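Local atomic coordinates of glycoside Hydrolase (Bacteroides plebeius, PDB entry 5T3B), a protein that probably hydrolyses glycosidic bonds in polysaccharides as a family 50 glycoside hydrolase of a gut Bacteroides. Residues F390-G394 with D445-G449. Numbering follows the deposited sequence.
With EDO (1,2-ethanediol), chain G.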
loop_
_atom_site.group_PDB
_atom_site.type_symbol
_atom_site.label_atom_id
_atom_site.label_comp_id
_atom_site.label_asym_id
_atom_site.label_seq_id
_atom_site.Cartn_x
_atom_site.Cartn_y
_atom_site.Cartn_z
ATOM N N PHE A 390 6.624 0.996 -0.536
ATOM C CA PHE A 390 7.660 1.853 -1.059
ATOM C C PHE A 390 8.887 1.609 -0.149
ATOM O O PHE A 390 8.720 1.226 1.004
ATOM C CB PHE A 390 7.277 3.314 -1.111
ATOM C CG PHE A 390 7.240 4.000 0.223
ATOM C CD1 PHE A 390 6.205 3.709 1.127
ATOM C CD2 PHE A 390 8.171 4.949 0.585
ATOM C CE1 PHE A 390 6.184 4.303 2.381
ATOM C CE2 PHE A 390 8.123 5.555 1.830
ATOM C CZ PHE A 390 7.139 5.243 2.748
ATOM N N TYR A 391 10.096 1.813 -0.706
ATOM C CA TYR A 391 11.339 1.755 0.059
ATOM C C TYR A 391 12.498 2.117 -0.834
ATOM O O TYR A 391 12.369 2.165 -2.053
ATOM C CB TYR A 391 11.605 0.339 0.650
ATOM C CG TYR A 391 11.843 -0.749 -0.324
ATOM C CD1 TYR A 391 10.819 -1.373 -1.048
ATOM C CD2 TYR A 391 13.125 -1.225 -0.583
ATOM C CE1 TYR A 391 11.070 -2.361 -1.950
ATOM C CE2 TYR A 391 13.346 -2.192 -1.500
ATOM C CZ TYR A 391 12.339 -2.754 -2.215
ATOM O OH TYR A 391 12.591 -3.742 -3.181
ATOM N N THR A 392 13.655 2.291 -0.188
ATOM C CA THR A 392 14.972 2.235 -0.803
ATOM C C THR A 392 15.840 1.264 -0.068
ATOM O O THR A 392 15.538 0.888 1.077
ATOM C CB THR A 392 15.652 3.611 -0.853
ATOM O OG1 THR A 392 15.854 4.102 0.468
ATOM C CG2 THR A 392 14.844 4.593 -1.683
ATOM N N LYS A 393 16.942 0.878 -0.742
ATOM C CA LYS A 393 17.937 -0.065 -0.197
ATOM C C LYS A 393 19.225 0.716 0.022
ATOM O O LYS A 393 19.595 1.575 -0.775
ATOM C CB LYS A 393 18.266 -1.107 -1.277
ATOM C CG LYS A 393 17.104 -1.898 -1.802
ATOM C CD LYS A 393 17.436 -2.580 -3.150
ATOM C CE LYS A 393 16.266 -3.277 -3.810
ATOM N NZ LYS A 393 16.742 -3.761 -5.150
ATOM N N GLY A 394 19.987 0.336 1.035
ATOM C CA GLY A 394 21.290 0.963 1.330
ATOM C C GLY A 394 22.478 0.163 0.836
ATOM O O GLY A 394 22.654 -1.010 1.186
ATOM N N ASP A 445 19.721 -11.340 1.733
ATOM C CA ASP A 445 20.576 -10.751 0.735
ATOM C C ASP A 445 20.059 -9.460 0.124
ATOM O O ASP A 445 20.500 -9.046 -0.969
ATOM C CB ASP A 445 20.857 -11.743 -0.358
ATOM C CG ASP A 445 19.639 -12.206 -1.074
ATOM O OD1 ASP A 445 18.472 -11.778 -0.712
ATOM O OD2 ASP A 445 19.748 -13.082 -1.985
ATOM N N CYS A 446 19.189 -8.734 0.842
ATOM C CA CYS A 446 18.711 -7.463 0.269
ATOM C C CYS A 446 18.218 -6.534 1.373
ATOM O O CYS A 446 17.389 -6.969 2.189
ATOM C CB CYS A 446 17.636 -7.699 -0.786
ATOM S SG CYS A 446 17.225 -6.180 -1.679
ATOM N N ASN A 447 18.604 -5.289 1.317
ATOM C CA ASN A 447 18.266 -4.284 2.303
ATOM C C ASN A 447 16.871 -3.672 2.051
ATOM O O ASN A 447 16.794 -2.491 1.739
ATOM C CB ASN A 447 19.352 -3.245 2.431
ATOM C CG ASN A 447 19.087 -2.254 3.536
ATOM O OD1 ASN A 447 18.503 -2.603 4.638
ATOM N ND2 ASN A 447 19.519 -1.064 3.349
ATOM N N LYS A 448 15.853 -4.498 2.233
ATOM C CA LYS A 448 14.459 -4.044 2.154
ATOM C C LYS A 448 13.896 -3.661 3.494
ATOM O O LYS A 448 12.824 -3.113 3.569
ATOM C CB LYS A 448 13.596 -5.151 1.542
ATOM C CG LYS A 448 13.941 -5.556 0.126
ATOM C CD LYS A 448 13.157 -6.769 -0.349
ATOM C CE LYS A 448 13.541 -7.175 -1.728
ATOM N NZ LYS A 448 13.040 -8.583 -2.055
ATOM N N GLY A 449 14.619 -3.891 4.576
ATOM C CA GLY A 449 13.993 -3.799 5.868
ATOM C C GLY A 449 14.193 -2.526 6.628
ATOM O O GLY A 449 15.169 -1.802 6.425
HETATM C C1 EDO G . 9.369 -5.353 -3.760
HETATM O O1 EDO G . 10.649 -5.539 -3.471
HETATM C C2 EDO G . 9.301 -4.503 -4.992
HETATM O O2 EDO G . 9.858 -5.101 -6.200
#
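Tyr391 and Lys448 make the first of two apolar contacts between the end of strand 385-394 and the loop 445-449, which follows strand 432-437. The extended lysine chain passes the ring obliquely, CG of Lys448 lying 3.8 Å from CE2 of Tyr391. In the second, the methylenes of Lys393 run past Cys446, whose small, polarisable SG suits an aliphatic neighbour and sits 3.7 Å from Lys393 CE. Both lysines suit these places because a long stem packs while its ammonium reaches polar partners: Lys448 NZ forms a salt bridge with Asp443, and Lys393 NZ bonds to the carbonyls of Asn401, Ser403 and Gly404.

The polar contacts include a CA-H...O contact: the backbone O of Asn447, centre of an inverse gamma turn, lies 3.3 Å from Lys393 CA. With CG between backbone N and carbonyl carbon (chi1 65°), Tyr391 brings its flat ring to the loop; its OH hydrogen-bonds O1 of an ethanediol, 2.7 Å away near the ring plane, either being the possible donor. An alanine in place of Tyr391 would probably leave the Lys448 stem without its aromatic neighbour and the diol without its hydroxyl partner. Strand end and loop thus meet through aliphatic, aromatic and sulfur surfaces, while Asp443 probably offsets the Lys448 charge and backbone carbonyls receive Lys393.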